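Local coordinates for uncharacterized protein (Rhodobacter sphaeroides, PDB 3PU2) that is of unknown function but belongs to the AHA1 family and may, by its kinship to Hsp90 ATPase activators, have a related role, at residues A[81-93]-A[101-113]. Residues are numbered along the deposited sequence; the frame is centred on the assembly and turned at random.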
loop_
_atom_site.group_PDB
_atom_site.type_symbol
_atom_site.label_atom_id
_atom_site.label_comp_id
_atom_site.label_asym_id
_atom_site.label_seq_id
_atom_site.Cartn_x
_atom_site.Cartn_y
_atom_site.Cartn_z
ATOM N N ILE A 81 12.851 0.770 4.943
ATOM C CA ILE A 81 14.219 1.130 4.541
ATOM C C ILE A 81 14.532 2.575 4.886
ATOM O O ILE A 81 15.652 2.907 5.251
ATOM C CB ILE A 81 14.430 0.990 3.037
ATOM C CG1 ILE A 81 14.007 -0.396 2.560
ATOM C CG2 ILE A 81 15.874 1.187 2.706
ATOM C CD1 ILE A 81 14.608 -1.535 3.350
ATOM N N LEU A 82 13.539 3.441 4.739
ATOM C CA LEU A 82 13.707 4.846 5.071
ATOM C C LEU A 82 12.345 5.515 5.209
ATOM O O LEU A 82 11.385 5.115 4.547
ATOM C CB LEU A 82 14.563 5.555 4.014
ATOM C CG LEU A 82 13.964 6.292 2.817
ATOM C CD1 LEU A 82 12.963 7.334 3.281
ATOM C CD2 LEU A 82 15.102 6.976 2.043
ATOM N N ALA A 83 12.270 6.540 6.058
ATOM C CA ALA A 83 11.010 7.238 6.298
ATOM C C ALA A 83 11.158 8.731 6.596
ATOM O O ALA A 83 11.697 9.135 7.640
ATOM C CB ALA A 83 10.246 6.552 7.440
ATOM N N GLU A 84 10.646 9.541 5.674
ATOM C CA GLU A 84 10.679 10.993 5.787
ATOM C C GLU A 84 9.252 11.559 5.928
ATOM O O GLU A 84 8.694 12.107 4.975
ATOM C CB GLU A 84 11.344 11.566 4.537
ATOM C CG GLU A 84 12.754 11.046 4.294
ATOM C CD GLU A 84 13.226 11.263 2.864
ATOM O OE1 GLU A 84 12.848 12.283 2.247
ATOM O OE2 GLU A 84 13.989 10.415 2.358
ATOM N N PRO A 85 8.634 11.419 7.114
ATOM C CA PRO A 85 7.277 11.965 7.233
ATOM C C PRO A 85 7.164 13.445 6.901
ATOM O O PRO A 85 7.948 14.254 7.391
ATOM C CB PRO A 85 6.873 11.647 8.689
ATOM C CG PRO A 85 8.178 11.305 9.410
ATOM C CD PRO A 85 9.006 10.640 8.314
ATOM N N PRO A 86 6.163 13.815 6.085
ATOM C CA PRO A 86 5.222 12.836 5.537
ATOM C C PRO A 86 5.299 12.428 4.058
ATOM O O PRO A 86 4.408 11.733 3.567
ATOM C CB PRO A 86 3.897 13.321 6.072
ATOM C CG PRO A 86 4.040 14.815 5.913
ATOM C CD PRO A 86 5.483 15.114 6.285
ATOM N N HIS A 87 6.361 12.805 3.355
ATOM C CA HIS A 87 6.398 12.718 1.901
ATOM C C HIS A 87 6.974 11.457 1.296
ATOM O O HIS A 87 6.781 11.196 0.108
ATOM C CB HIS A 87 7.151 13.906 1.287
ATOM C CG HIS A 87 7.869 14.772 2.278
ATOM N ND1 HIS A 87 7.277 15.866 2.874
ATOM C CD2 HIS A 87 9.141 14.735 2.744
ATOM C CE1 HIS A 87 8.155 16.468 3.659
ATOM N NE2 HIS A 87 9.293 15.800 3.599
ATOM N N ARG A 88 7.691 10.682 2.087
ATOM C CA ARG A 88 8.292 9.494 1.515
ATOM C C ARG A 88 8.483 8.350 2.487
ATOM O O ARG A 88 8.791 8.554 3.658
ATOM C CB ARG A 88 9.633 9.875 0.886
ATOM C CG ARG A 88 10.050 8.965 -0.236
ATOM C CD ARG A 88 11.273 9.488 -0.972
ATOM N NE ARG A 88 12.470 9.491 -0.139
ATOM C CZ ARG A 88 13.687 9.214 -0.597
ATOM N NH1 ARG A 88 13.861 8.912 -1.877
ATOM N NH2 ARG A 88 14.729 9.242 0.220
ATOM N N LEU A 89 8.275 7.138 1.992
ATOM C CA LEU A 89 8.457 5.932 2.794
ATOM C C LEU A 89 8.811 4.821 1.829
ATOM O O LEU A 89 8.227 4.698 0.744
ATOM C CB LEU A 89 7.189 5.555 3.561
ATOM C CG LEU A 89 7.340 4.288 4.411
ATOM C CD1 LEU A 89 7.556 4.665 5.845
ATOM C CD2 LEU A 89 6.084 3.441 4.306
ATOM N N ILE A 90 9.782 4.016 2.223
ATOM C CA ILE A 90 10.232 2.917 1.393
ATOM C C ILE A 90 10.372 1.690 2.277
ATOM O O ILE A 90 10.960 1.751 3.374
ATOM C CB ILE A 90 11.598 3.224 0.779
ATOM C CG1 ILE A 90 11.528 4.528 -0.012
ATOM C CG2 ILE A 90 12.041 2.055 -0.087
ATOM C CD1 ILE A 90 12.856 4.985 -0.578
ATOM N N HIS A 91 9.807 0.583 1.823
ATOM C CA HIS A 91 9.925 -0.643 2.578
ATOM C C HIS A 91 9.926 -1.793 1.619
ATOM O O HIS A 91 9.563 -1.650 0.445
ATOM C CB HIS A 91 8.778 -0.809 3.574
ATOM C CG HIS A 91 7.436 -1.031 2.941
ATOM N ND1 HIS A 91 6.521 -0.017 2.757
ATOM C CD2 HIS A 91 6.847 -2.158 2.475
ATOM C CE1 HIS A 91 5.425 -0.509 2.207
ATOM N NE2 HIS A 91 5.599 -1.806 2.025
ATOM N N SER A 92 10.356 -2.938 2.110
ATOM C CA SER A 92 10.371 -4.124 1.287
ATOM C C SER A 92 9.083 -4.864 1.640
ATOM O O SER A 92 8.491 -4.603 2.684
ATOM C CB SER A 92 11.598 -4.965 1.633
ATOM O OG SER A 92 11.693 -5.164 3.037
ATOM N N GLU A 93 8.631 -5.748 0.757
ATOM C CA GLU A 93 7.439 -6.540 1.018
ATOM C C GLU A 93 7.721 -7.941 0.523
ATOM O O GLU A 93 8.427 -8.127 -0.471
ATOM C CB GLU A 93 6.226 -6.006 0.265
ATOM C CG GLU A 93 5.378 -4.972 0.975
ATOM C CD GLU A 93 3.974 -4.868 0.360
ATOM O OE1 GLU A 93 3.741 -5.468 -0.716
ATOM O OE2 GLU A 93 3.103 -4.186 0.953
ATOM N N GLY A 101 6.067 -14.062 -6.016
ATOM C CA GLY A 101 6.755 -13.282 -7.028
ATOM C C GLY A 101 8.223 -13.217 -6.631
ATOM O O GLY A 101 9.106 -13.630 -7.380
ATOM N N GLY A 102 8.466 -12.725 -5.420
ATOM C CA GLY A 102 9.812 -12.572 -4.883
ATOM C C GLY A 102 9.746 -11.353 -3.971
ATOM O O GLY A 102 8.663 -10.765 -3.820
ATOM N N GLU A 103 10.860 -10.953 -3.365
ATOM C CA GLU A 103 10.820 -9.780 -2.489
ATOM C C GLU A 103 10.627 -8.515 -3.327
ATOM O O GLU A 103 11.281 -8.354 -4.348
ATOM C CB GLU A 103 12.110 -9.667 -1.664
ATOM C CG GLU A 103 11.987 -8.730 -0.448
ATOM C CD GLU A 103 13.075 -8.957 0.607
ATOM O OE1 GLU A 103 13.412 -10.131 0.885
ATOM O OE2 GLU A 103 13.584 -7.964 1.174
ATOM N N THR A 104 9.734 -7.624 -2.913
ATOM C CA THR A 104 9.503 -6.399 -3.678
ATOM C C THR A 104 9.826 -5.137 -2.882
ATOM O O THR A 104 9.778 -5.133 -1.640
ATOM C CB THR A 104 8.022 -6.290 -4.152
ATOM O OG1 THR A 104 7.152 -6.211 -3.018
ATOM C CG2 THR A 104 7.629 -7.503 -4.986
ATOM N N LEU A 105 10.152 -4.060 -3.591
ATOM C CA LEU A 105 10.449 -2.793 -2.917
ATOM C C LEU A 105 9.371 -1.787 -3.300
ATOM O O LEU A 105 9.195 -1.470 -4.481
ATOM C CB LEU A 105 11.811 -2.255 -3.331
ATOM C CG LEU A 105 12.313 -1.117 -2.442
ATOM C CD1 LEU A 105 13.078 -1.696 -1.258
ATOM C CD2 LEU A 105 13.212 -0.198 -3.252
ATOM N N VAL A 106 8.676 -1.279 -2.288
ATOM C CA VAL A 106 7.574 -0.353 -2.470
ATOM C C VAL A 106 7.893 1.069 -2.072
ATOM O O VAL A 106 8.336 1.322 -0.959
ATOM C CB VAL A 106 6.387 -0.810 -1.640
ATOM C CG1 VAL A 106 5.205 0.061 -1.920
ATOM C CG2 VAL A 106 6.080 -2.262 -1.948
ATOM N N THR A 107 7.621 2.005 -2.972
ATOM C CA THR A 107 7.913 3.414 -2.730
ATOM C C THR A 107 6.659 4.284 -2.717
ATOM O O THR A 107 5.900 4.310 -3.676
ATOM C CB THR A 107 8.868 3.943 -3.826
ATOM O OG1 THR A 107 9.908 2.980 -4.053
ATOM C CG2 THR A 107 9.484 5.278 -3.418
ATOM N N LEU A 108 6.450 5.000 -1.622
ATOM C CA LEU A 108 5.298 5.879 -1.499
ATOM C C LEU A 108 5.771 7.314 -1.389
ATOM O O LEU A 108 6.557 7.666 -0.509
ATOM C CB LEU A 108 4.478 5.546 -0.247
ATOM C CG LEU A 108 4.021 4.096 -0.073
ATOM C CD1 LEU A 108 3.567 3.910 1.359
ATOM C CD2 LEU A 108 2.910 3.737 -1.057
ATOM N N GLN A 109 5.271 8.148 -2.280
ATOM C CA GLN A 109 5.630 9.553 -2.283
ATOM C C GLN A 109 4.341 10.368 -2.149
ATOM O O GLN A 109 3.396 10.179 -2.918
ATOM C CB GLN A 109 6.329 9.890 -3.602
ATOM C CG GLN A 109 7.400 10.966 -3.530
ATOM C CD GLN A 109 8.781 10.410 -3.846
ATOM O OE1 GLN A 109 8.932 9.540 -4.707
ATOM N NE2 GLN A 109 9.796 10.917 -3.156
ATOM N N LEU A 110 4.305 11.265 -1.168
ATOM C CA LEU A 110 3.140 12.117 -0.949
ATOM C C LEU A 110 3.443 13.595 -1.237
ATOM O O LEU A 110 4.164 14.241 -0.483
ATOM C CB LEU A 110 2.637 11.977 0.490
ATOM C CG LEU A 110 2.041 10.648 0.950
ATOM C CD1 LEU A 110 3.144 9.659 1.282
ATOM C CD2 LEU A 110 1.200 10.900 2.185
ATOM N N LEU A 111 2.893 14.121 -2.330
ATOM C CA LEU A 111 3.094 15.523 -2.701
ATOM C C LEU A 111 1.767 16.273 -2.701
ATOM O O LEU A 111 0.789 15.816 -3.292
ATOM C CB LEU A 111 3.738 15.638 -4.086
ATOM C CG LEU A 111 3.147 14.786 -5.210
ATOM C CD1 LEU A 111 3.315 15.489 -6.545
ATOM C CD2 LEU A 111 3.827 13.425 -5.220
ATOM N N PRO A 112 1.714 17.437 -2.031
ATOM C CA PRO A 112 0.484 18.231 -1.975
ATOM C C PRO A 112 0.078 18.713 -3.355
ATOM O O PRO A 112 0.901 19.235 -4.100
ATOM C CB PRO A 112 0.856 19.388 -1.055
ATOM C CG PRO A 112 1.894 18.787 -0.163
ATOM C CD PRO A 112 2.738 18.013 -1.144
ATOM N N VAL A 113 -1.192 18.515 -3.690
ATOM C CA VAL A 113 -1.751 18.936 -4.969
ATOM C C VAL A 113 -2.991 19.738 -4.615
ATOM O O VAL A 113 -3.464 19.657 -3.488
ATOM C CB VAL A 113 -2.142 17.721 -5.841
ATOM C CG1 VAL A 113 -2.947 18.166 -7.060
ATOM C CG2 VAL A 113 -0.888 17.008 -6.300
#
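Val106 sets its CB over one face of the His91 imidazole, toward the rim, 4.1 Å from the ring centroid in a CH-pi contact, with CG1 and CG2 reaching past the CE1 and NE2 rim. His91 reaches this place because its CG sits between the backbone N and the carbonyl carbon (chi1 68°), which lays the ring alongside the valine. Glu93 crosses beside the ring, its CG at the imidazole edge and 4.0 Å from Val106 CG2, a methyl that thus touches both side chains. Further along the same face, Leu89 and Leu108 run side by side, CD2 to CD1, and Trp29 of helix 25-33 packs on Leu89. On the reverse face Leu105 fits its forked end around Ile90 CG2, while Ile90 CG1 rests beside the Thr107 methyl, CG2, at 4.0 Å. There Arg88 bends at chi3 (66°), its aliphatic stem lying along the Gln109 amide, and its NH2 forms a salt bridge with Glu84 OE2. A methionine in place of Arg88 would probably leave the Glu84 carboxylate without this charged mate. Between the faces, paired backbone bonds join Leu89 to Leu108 and His91 to Val106. Strands 88-93 and 104-113 thus form an antiparallel beta hairpin within the curved sheet of the SRPBCC (Bet v 1-like) fold, whose inner face packs against helices.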